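Local coordinates for cell division control protein 13 (Saccharomyces cerevisiae, PDB 4HCE) that helps maintain telomeres in budding yeast, its OB2 domain forming a dimer that is required for productive binding of Stn1, at residues B[25-30]-B[43-48]; B[106-111]-B[122-127]. All coordinates share one frame; numbering follows the deposited sequence.

Interaction 1 (B[25-30]-B[43-48]); sequences GMNPPQ and KLYFTQ
N27 and K43 are joined by two backbone hydrogen bonds, the polar core of an antiparallel pairing between strands 16-27 and 42-47 of this OB fold. K43 N reaches N27 O at 2.7 Å, nearly along the C=O axis. The return bond, from N27 N to K43 O at 2.8 Å, is almost straight at hydrogen (168°), although its donor is tilted from the carbonyl plane. Two residues along, Y45 N donates to G25 O at 2.8 Å. Between these bonded positions M26 and L44 form a non-hydrogen-bonded pair, where the backbones are drawn together and M26 CA comes within 3.2 Å of K43 O in a CA-H...O contact.

Side chains alternate across the sheet. On one face M26 CB meets the L44 branch CD2 at 3.7 Å. With CG set between the backbone N and the carbonyl carbon (chi1 70°), the rest of the M26 chain runs extended away from L44 and packs on S86, I89 and S90 of helix 86-92. On the other face lie N27, K43 and Y45. The Y45 ring leans back along the neighbouring strand, its CD2 3.7 Å from G25 O. The far end of the ring reaches N27, whose amide plane is turned 61° from it. This face also meets the second subunit: K43 packs on N27 of that chain and Y45 on its M120. Past N27 the peptide bond to P28 is cis, and the chain turns away from strand 42-47. At the outer end of the Y45 ring, the OH lies 3.6 Å from N27 CB.

Interaction 2 (B[106-111]-B[122-127]); sequences ERILWD and VWSLKN
The indole of W123 carries the side chain of R107 over one face, with E106 N in plane at its edge, in the beta hairpin formed by strands 101-110 and 120-129 of the OB fold. R107 CD sits over the six-membered ring, 3.8 Å from its centroid, in a CH-pi contact. Farther out, CZ lies 4.3 Å from the centroid of the five-membered ring, a cation-pi contact in which guanidinium and indole planes are 42° apart. A bend at chi2 (64°) folds the arginine across the ring, and NE is held by the carbonyl of A11. Were W123 reduced to an alanine, the R107 guanidinium would probably lose its aromatic partner and a gap would open beneath the arginine's aliphatic chain.

Two pairs of backbone bonds flank R107 and W123. E106 and S124 exchange bonds, S124 N reaching E106 O at 2.8 Å and almost straight at hydrogen (176°); I108 and V122 do likewise, I108 N to V122 O at 2.9 Å. On the face opposite the arginine and indole, V122 CG2 touches I108 CG1 at 3.7 Å and also W110 CB, while I108 CD1 lies against S124 CB. W110 additionally packs on N27 of the second subunit. Toward the other end, K126 and N127 both face E104, forming a classic beta bulge. The extended E106 side chain crosses K126 obliquely without a salt bridge; its OE2 instead accepts a hydrogen bond from a water at 3.2 Å.

How the interactions relate
Interaction 1 precedes interaction 2 along the chain, and their centres are about 15 Å apart within one OB2 domain. Both belong to the same five-stranded OB-fold beta barrel: strands 16-27 and 42-47 pair in the first, strands 101-110 and 120-129 in the second. Strand 16-27 also neighbours strand 101-110, joining the two pairings directly, while strand 65-69 lies between strands 42-47 and 120-129. The two contacts meet where L44 CD1 packs against L125 CD2, 4.2 Å apart. Each also touches the second subunit of the assembly, so residues of both pairings probably contribute to the dimer interface, consistent with the self-association of OB2.

Interaction 1 (B[25-30]-B[43-48])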
ATOM      1  N   GLY B  25      10.018  -5.725   6.478  1.00 33.95           N
ATOM      2  CA  GLY B  25       9.724  -4.298   6.493  1.00 34.81           C
ATOM      3  C   GLY B  25       8.310  -3.980   6.920  1.00 35.17           C
ATOM      4  O   GLY B  25       7.427  -4.848   6.946  1.00 31.14           O
ATOM      5  N   MET B  26       8.103  -2.718   7.268  1.00 36.24           N
ATOM      6  CA  MET B  26       6.783  -2.244   7.595  1.00 36.59           C
ATOM      7  C   MET B  26       6.530  -0.870   7.001  1.00 37.09           C
ATOM      8  O   MET B  26       7.455  -0.081   6.774  1.00 35.44           O
ATOM      9  CB  MET B  26       6.510  -2.284   9.117  1.00 38.54           C
ATOM     10  CG  MET B  26       7.275  -1.295   9.974  1.00 40.56           C
ATOM     11  SD  MET B  26       7.079  -1.545  11.766  1.00 39.37           S
ATOM     12  CE  MET B  26       8.623  -0.864  12.321  1.00 39.29           C
ATOM     13  N   ASN B  27       5.256  -0.620   6.740  1.00 36.61           N
ATOM     14  CA  ASN B  27       4.794   0.645   6.232  1.00 36.02           C
ATOM     15  C   ASN B  27       3.585   1.132   7.043  1.00 35.65           C
ATOM     16  O   ASN B  27       2.604   0.381   7.213  1.00 31.87           O
ATOM     17  CB  ASN B  27       4.389   0.482   4.786  1.00 36.99           C
ATOM     18  CG  ASN B  27       4.478   1.772   4.025  1.00 39.76           C
ATOM     19  OD1 ASN B  27       5.571   2.187   3.633  1.00 44.24           O
ATOM     20  ND2 ASN B  27       3.339   2.424   3.819  1.00 39.52           N
ATOM     21  N   PRO B  28       3.647   2.385   7.541  1.00 35.10           N
ATOM     22  CA  PRO B  28       4.798   3.301   7.415  1.00 35.54           C
ATOM     23  C   PRO B  28       5.996   2.871   8.286  1.00 35.10           C
ATOM     24  O   PRO B  28       5.796   2.308   9.358  1.00 33.02           O
ATOM     25  CB  PRO B  28       4.230   4.647   7.897  1.00 34.77           C
ATOM     26  CG  PRO B  28       3.058   4.300   8.748  1.00 35.25           C
ATOM     27  CD  PRO B  28       2.485   3.032   8.187  1.00 34.20           C
ATOM     28  N   PRO B  29       7.235   3.144   7.831  1.00 37.11           N
ATOM     29  CA  PRO B  29       8.412   2.615   8.538  1.00 36.78           C
ATOM     30  C   PRO B  29       8.728   3.348   9.845  1.00 37.77           C
ATOM     31  O   PRO B  29       9.463   2.825  10.686  1.00 35.69           O
ATOM     32  CB  PRO B  29       9.550   2.793   7.523  1.00 38.09           C
ATOM     33  CG  PRO B  29       9.114   3.918   6.636  1.00 36.38           C
ATOM     34  CD  PRO B  29       7.603   3.903   6.613  1.00 36.64           C
ATOM     35  N   GLN B  30       8.163   4.541  10.001  1.00 38.99           N
ATOM     36  CA  GLN B  30       8.325   5.341  11.205  1.00 42.59           C
ATOM     37  C   GLN B  30       6.970   5.778  11.765  1.00 40.67           C
ATOM     38  O   GLN B  30       6.078   6.174  11.016  1.00 39.03           O
ATOM     39  CB  GLN B  30       9.143   6.591  10.886  1.00 50.44           C
ATOM     40  CG  GLN B  30      10.616   6.518  11.220  1.00 56.09           C
ATOM     41  CD  GLN B  30      11.199   7.911  11.353  1.00 64.93           C
ATOM     42  OE1 GLN B  30      11.111   8.538  12.417  1.00 66.96           O
ATOM     43  NE2 GLN B  30      11.764   8.423  10.259  1.00 64.76           N
ATOM     44  N   LYS B  43       1.103  -1.822   7.503  1.00 29.45           N
ATOM     45  CA  LYS B  43       1.368  -2.894   6.552  1.00 30.32           C
ATOM     46  C   LYS B  43       2.702  -3.554   6.874  1.00 28.83           C
ATOM     47  O   LYS B  43       3.678  -2.867   7.246  1.00 28.33           O
ATOM     48  CB  LYS B  43       1.405  -2.353   5.119  1.00 31.63           C
ATOM     49  CG  LYS B  43       0.065  -1.801   4.645  1.00 36.76           C
ATOM     50  CD  LYS B  43       0.245  -0.801   3.516  1.00 38.96           C
ATOM     51  CE  LYS B  43      -0.691   0.388   3.677  1.00 44.10           C
ATOM     52  NZ  LYS B  43      -1.847   0.407   2.718  1.00 49.49           N
ATOM     53  N   LEU B  44       2.735  -4.883   6.763  1.00 27.02           N
ATOM     54  CA  LEU B  44       3.995  -5.629   6.922  1.00 26.36           C
ATOM     55  C   LEU B  44       4.397  -6.285   5.617  1.00 26.76           C
ATOM     56  O   LEU B  44       3.533  -6.681   4.834  1.00 29.24           O
ATOM     57  CB  LEU B  44       3.879  -6.678   8.020  1.00 23.93           C
ATOM     58  CG  LEU B  44       3.366  -6.185   9.378  1.00 24.57           C
ATOM     59  CD1 LEU B  44       3.271  -7.394  10.299  1.00 24.68           C
ATOM     60  CD2 LEU B  44       4.246  -5.111   9.993  1.00 24.81           C
ATOM     61  N   TYR B  45       5.695  -6.402   5.382  1.00 26.41           N
ATOM     62  CA  TYR B  45       6.192  -7.102   4.211  1.00 26.89           C
ATOM     63  C   TYR B  45       6.863  -8.384   4.613  1.00 27.07           C
ATOM     64  O   TYR B  45       7.793  -8.394   5.429  1.00 28.04           O
ATOM     65  CB  TYR B  45       7.123  -6.213   3.365  1.00 27.90           C
ATOM     66  CG  TYR B  45       6.381  -4.990   2.950  1.00 29.82           C
ATOM     67  CD1 TYR B  45       5.311  -5.097   2.075  1.00 29.89           C
ATOM     68  CD2 TYR B  45       6.662  -3.741   3.510  1.00 32.07           C
ATOM     69  CE1 TYR B  45       4.563  -4.008   1.716  1.00 30.76           C
ATOM     70  CE2 TYR B  45       5.909  -2.626   3.161  1.00 32.82           C
ATOM     71  CZ  TYR B  45       4.856  -2.777   2.267  1.00 33.62           C
ATOM     72  OH  TYR B  45       4.107  -1.691   1.883  1.00 36.24           O
ATOM     73  N   PHE B  46       6.406  -9.446   3.968  1.00 26.04           N
ATOM     74  CA  PHE B  46       6.808 -10.793   4.265  1.00 26.63           C
ATOM     75  C   PHE B  46       7.328 -11.504   3.026  1.00 25.27           C
ATOM     76  O   PHE B  46       6.759 -11.386   1.941  1.00 25.82           O
ATOM     77  CB  PHE B  46       5.626 -11.542   4.857  1.00 27.18           C
ATOM     78  CG  PHE B  46       5.947 -12.939   5.271  1.00 29.11           C
ATOM     79  CD1 PHE B  46       6.281 -13.240   6.585  1.00 31.30           C
ATOM     80  CD2 PHE B  46       5.889 -13.949   4.347  1.00 29.61           C
ATOM     81  CE1 PHE B  46       6.585 -14.546   6.948  1.00 32.48           C
ATOM     82  CE2 PHE B  46       6.182 -15.231   4.699  1.00 32.10           C
ATOM     83  CZ  PHE B  46       6.522 -15.536   5.997  1.00 30.93           C
ATOM     84  N   THR B  47       8.434 -12.219   3.199  1.00 24.13           N
ATOM     85  CA  THR B  47       9.028 -13.036   2.136  1.00 23.48           C
ATOM     86  C   THR B  47       9.917 -14.163   2.699  1.00 24.06           C
ATOM     87  O   THR B  47      10.525 -14.013   3.769  1.00 23.28           O
ATOM     88  CB  THR B  47       9.853 -12.210   1.115  1.00 22.58           C
ATOM     89  OG1 THR B  47      10.173 -13.045  -0.016  1.00 23.17           O
ATOM     90  CG2 THR B  47      11.149 -11.672   1.731  1.00 21.61           C
ATOM     91  N   GLN B  48       9.985 -15.278   1.966  1.00 25.29           N
ATOM     92  CA  GLN B  48      10.983 -16.324   2.235  1.00 27.95           C
ATOM     93  C   GLN B  48      12.051 -16.358   1.116  1.00 28.39           C
ATOM     94  O   GLN B  48      12.904 -17.246   1.076  1.00 27.82           O
ATOM     95  CB  GLN B  48      10.300 -17.678   2.363  1.00 28.85           C
ATOM     96  CG  GLN B  48       9.641 -18.142   1.066  1.00 30.29           C
ATOM     97  CD  GLN B  48       9.045 -19.547   1.139  1.00 33.40           C
ATOM     98  OE1 GLN B  48       8.453 -20.019   0.156  1.00 37.26           O
ATOM     99  NE2 GLN B  48       9.208 -20.231   2.274  1.00 29.00           N
TER

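Interaction 2 (B[106-111]-B[122-127])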
ATOM      1  N   GLU B 106      -5.092 -14.004   5.788  1.00 28.85           N
ATOM      2  CA  GLU B 106      -6.425 -14.212   5.297  1.00 29.21           C
ATOM      3  C   GLU B 106      -6.766 -13.127   4.308  1.00 28.92           C
ATOM      4  O   GLU B 106      -6.595 -11.954   4.598  1.00 29.14           O
ATOM      5  CB  GLU B 106      -7.425 -14.192   6.445  1.00 31.17           C
ATOM      6  CG  GLU B 106      -8.821 -14.585   6.002  1.00 34.55           C
ATOM      7  CD  GLU B 106      -9.847 -14.614   7.127  1.00 39.67           C
ATOM      8  OE1 GLU B 106     -10.986 -15.024   6.822  1.00 44.86           O
ATOM      9  OE2 GLU B 106      -9.549 -14.238   8.294  1.00 40.68           O
ATOM     10  N   ARG B 107      -7.269 -13.545   3.146  1.00 28.02           N
ATOM     11  CA  ARG B 107      -7.667 -12.659   2.086  1.00 28.99           C
ATOM     12  C   ARG B 107      -9.043 -12.089   2.463  1.00 31.18           C
ATOM     13  O   ARG B 107     -10.031 -12.843   2.569  1.00 30.17           O
ATOM     14  CB  ARG B 107      -7.775 -13.465   0.777  1.00 29.28           C
ATOM     15  CG  ARG B 107      -7.830 -12.623  -0.476  1.00 29.30           C
ATOM     16  CD  ARG B 107      -6.506 -11.877  -0.600  1.00 29.99           C
ATOM     17  NE  ARG B 107      -6.332 -11.320  -1.923  1.00 29.19           N
ATOM     18  CZ  ARG B 107      -5.383 -10.466  -2.272  1.00 28.81           C
ATOM     19  NH1 ARG B 107      -4.486 -10.033  -1.391  1.00 27.91           N
ATOM     20  NH2 ARG B 107      -5.342 -10.051  -3.521  1.00 28.58           N
ATOM     21  N   ILE B 108      -9.110 -10.774   2.654  1.00 31.09           N
ATOM     22  CA  ILE B 108     -10.360 -10.122   3.060  1.00 33.75           C
ATOM     23  C   ILE B 108     -10.735  -9.021   2.066  1.00 34.77           C
ATOM     24  O   ILE B 108      -9.887  -8.503   1.338  1.00 33.81           O
ATOM     25  CB  ILE B 108     -10.274  -9.514   4.491  1.00 34.17           C
ATOM     26  CG1 ILE B 108      -9.141  -8.474   4.579  1.00 33.65           C
ATOM     27  CG2 ILE B 108     -10.126 -10.595   5.561  1.00 31.21           C
ATOM     28  CD1 ILE B 108      -9.281  -7.547   5.776  1.00 34.59           C
ATOM     29  N   LEU B 109     -12.019  -8.695   2.033  1.00 37.30           N
ATOM     30  CA  LEU B 109     -12.507  -7.530   1.332  1.00 39.53           C
ATOM     31  C   LEU B 109     -12.467  -6.417   2.357  1.00 43.31           C
ATOM     32  O   LEU B 109     -13.196  -6.427   3.362  1.00 43.37           O
ATOM     33  CB  LEU B 109     -13.923  -7.761   0.814  1.00 41.01           C
ATOM     34  CG  LEU B 109     -14.614  -6.601   0.103  1.00 42.64           C
ATOM     35  CD1 LEU B 109     -14.003  -6.330  -1.260  1.00 41.41           C
ATOM     36  CD2 LEU B 109     -16.096  -6.910  -0.027  1.00 46.34           C
ATOM     37  N   TRP B 110     -11.559  -5.487   2.120  1.00 45.71           N
ATOM     38  CA  TRP B 110     -11.259  -4.464   3.072  1.00 49.83           C
ATOM     39  C   TRP B 110     -11.948  -3.233   2.597  1.00 54.54           C
ATOM     40  O   TRP B 110     -11.504  -2.568   1.657  1.00 54.05           O
ATOM     41  CB  TRP B 110      -9.757  -4.294   3.152  1.00 51.31           C
ATOM     42  CG  TRP B 110      -9.300  -3.220   4.097  1.00 54.90           C
ATOM     43  CD1 TRP B 110      -9.826  -2.892   5.346  1.00 53.80           C
ATOM     44  CD2 TRP B 110      -8.178  -2.293   3.898  1.00 58.14           C
ATOM     45  NE1 TRP B 110      -9.138  -1.851   5.909  1.00 56.49           N
ATOM     46  CE2 TRP B 110      -8.134  -1.443   5.094  1.00 58.74           C
ATOM     47  CE3 TRP B 110      -7.242  -2.085   2.882  1.00 58.94           C
ATOM     48  CZ2 TRP B 110      -7.181  -0.440   5.247  1.00 60.88           C
ATOM     49  CZ3 TRP B 110      -6.281  -1.074   3.051  1.00 61.91           C
ATOM     50  CH2 TRP B 110      -6.252  -0.273   4.206  1.00 61.05           C
ATOM     51  N   ASP B 111     -13.084  -2.953   3.224  1.00 60.67           N
ATOM     52  CA  ASP B 111     -13.949  -1.875   2.791  1.00 67.43           C
ATOM     53  C   ASP B 111     -13.878  -0.725   3.791  1.00 72.60           C
ATOM     54  O   ASP B 111     -14.464  -0.775   4.878  1.00 69.72           O
ATOM     55  CB  ASP B 111     -15.367  -2.378   2.574  1.00 68.75           C
ATOM     56  CG  ASP B 111     -16.018  -1.718   1.402  1.00 70.68           C
ATOM     57  OD1 ASP B 111     -16.308  -0.519   1.511  1.00 71.54           O
ATOM     58  OD2 ASP B 111     -16.216  -2.379   0.364  1.00 77.18           O
ATOM     59  N   VAL B 122      -7.175  -7.581   0.159  1.00 31.88           N
ATOM     60  CA  VAL B 122      -5.859  -7.483   0.765  1.00 30.16           C
ATOM     61  C   VAL B 122      -5.662  -8.727   1.617  1.00 30.04           C
ATOM     62  O   VAL B 122      -6.634  -9.435   1.927  1.00 27.42           O
ATOM     63  CB  VAL B 122      -5.722  -6.216   1.644  1.00 30.51           C
ATOM     64  CG1 VAL B 122      -5.860  -4.934   0.805  1.00 30.10           C
ATOM     65  CG2 VAL B 122      -6.753  -6.224   2.766  1.00 29.49           C
ATOM     66  N   TRP B 123      -4.401  -8.990   1.968  1.00 27.46           N
ATOM     67  CA  TRP B 123      -4.063  -9.967   2.974  1.00 27.09           C
ATOM     68  C   TRP B 123      -4.097  -9.334   4.343  1.00 28.23           C
ATOM     69  O   TRP B 123      -3.459  -8.302   4.582  1.00 27.90           O
ATOM     70  CB  TRP B 123      -2.664 -10.526   2.699  1.00 25.93           C
ATOM     71  CG  TRP B 123      -2.633 -11.431   1.499  1.00 24.94           C
ATOM     72  CD1 TRP B 123      -2.032 -11.198   0.266  1.00 24.42           C
ATOM     73  CD2 TRP B 123      -3.262 -12.756   1.376  1.00 24.17           C
ATOM     74  NE1 TRP B 123      -2.229 -12.262  -0.586  1.00 23.83           N
ATOM     75  CE2 TRP B 123      -2.938 -13.240   0.024  1.00 24.21           C
ATOM     76  CE3 TRP B 123      -4.009 -13.557   2.216  1.00 23.00           C
ATOM     77  CZ2 TRP B 123      -3.377 -14.474  -0.437  1.00 24.12           C
ATOM     78  CZ3 TRP B 123      -4.433 -14.802   1.748  1.00 23.71           C
ATOM     79  CH2 TRP B 123      -4.144 -15.239   0.446  1.00 24.10           C
ATOM     80  N   SER B 124      -4.826  -9.928   5.273  1.00 28.74           N
ATOM     81  CA  SER B 124      -4.736  -9.453   6.641  1.00 30.36           C
ATOM     82  C   SER B 124      -4.129 -10.484   7.573  1.00 28.74           C
ATOM     83  O   SER B 124      -4.227 -11.672   7.315  1.00 28.52           O
ATOM     84  CB  SER B 124      -6.100  -9.044   7.167  1.00 31.57           C
ATOM     85  OG  SER B 124      -6.883 -10.201   7.270  1.00 37.83           O
ATOM     86  N   LEU B 125      -3.535 -10.021   8.667  1.00 28.45           N
ATOM     87  CA  LEU B 125      -2.857 -10.905   9.587  1.00 29.27           C
ATOM     88  C   LEU B 125      -3.822 -11.692  10.445  1.00 31.98           C
ATOM     89  O   LEU B 125      -4.460 -11.142  11.327  1.00 33.52           O
ATOM     90  CB  LEU B 125      -1.910 -10.112  10.497  1.00 28.99           C
ATOM     91  CG  LEU B 125      -0.979 -10.938  11.380  1.00 29.54           C
ATOM     92  CD1 LEU B 125      -0.715 -12.312  10.760  1.00 28.56           C
ATOM     93  CD2 LEU B 125       0.322 -10.182  11.549  1.00 30.22           C
ATOM     94  N   LYS B 126      -3.937 -12.988  10.172  1.00 34.24           N
ATOM     95  CA  LYS B 126      -4.770 -13.861  10.983  1.00 34.28           C
ATOM     96  C   LYS B 126      -4.024 -14.317  12.244  1.00 35.14           C
ATOM     97  O   LYS B 126      -4.523 -14.192  13.353  1.00 37.34           O
ATOM     98  CB  LYS B 126      -5.239 -15.074  10.201  1.00 33.87           C
ATOM     99  CG  LYS B 126      -6.375 -15.813  10.870  1.00 35.42           C
ATOM    100  CD  LYS B 126      -6.922 -16.891   9.948  1.00 37.07           C
ATOM    101  CE  LYS B 126      -8.310 -17.312  10.407  1.00 37.87           C
ATOM    102  NZ  LYS B 126      -8.221 -18.484  11.309  1.00 37.93           N
ATOM    103  N   ASN B 127      -2.846 -14.893  12.050  1.00 34.12           N
ATOM    104  CA  ASN B 127      -2.018 -15.365  13.145  1.00 34.28           C
ATOM    105  C   ASN B 127      -0.573 -15.071  12.863  1.00 31.73           C
ATOM    106  O   ASN B 127      -0.169 -14.972  11.708  1.00 29.00           O
ATOM    107  CB  ASN B 127      -2.186 -16.863  13.346  1.00 35.44           C
ATOM    108  CG  ASN B 127      -3.494 -17.197  14.001  1.00 41.21           C
ATOM    109  OD1 ASN B 127      -3.822 -16.672  15.076  1.00 43.03           O
ATOM    110  ND2 ASN B 127      -4.268 -18.061  13.354  1.00 42.26           N
TER
HETATM  111  O   HOH W   1      -7.865 -12.157   9.977  1.00 61.96           O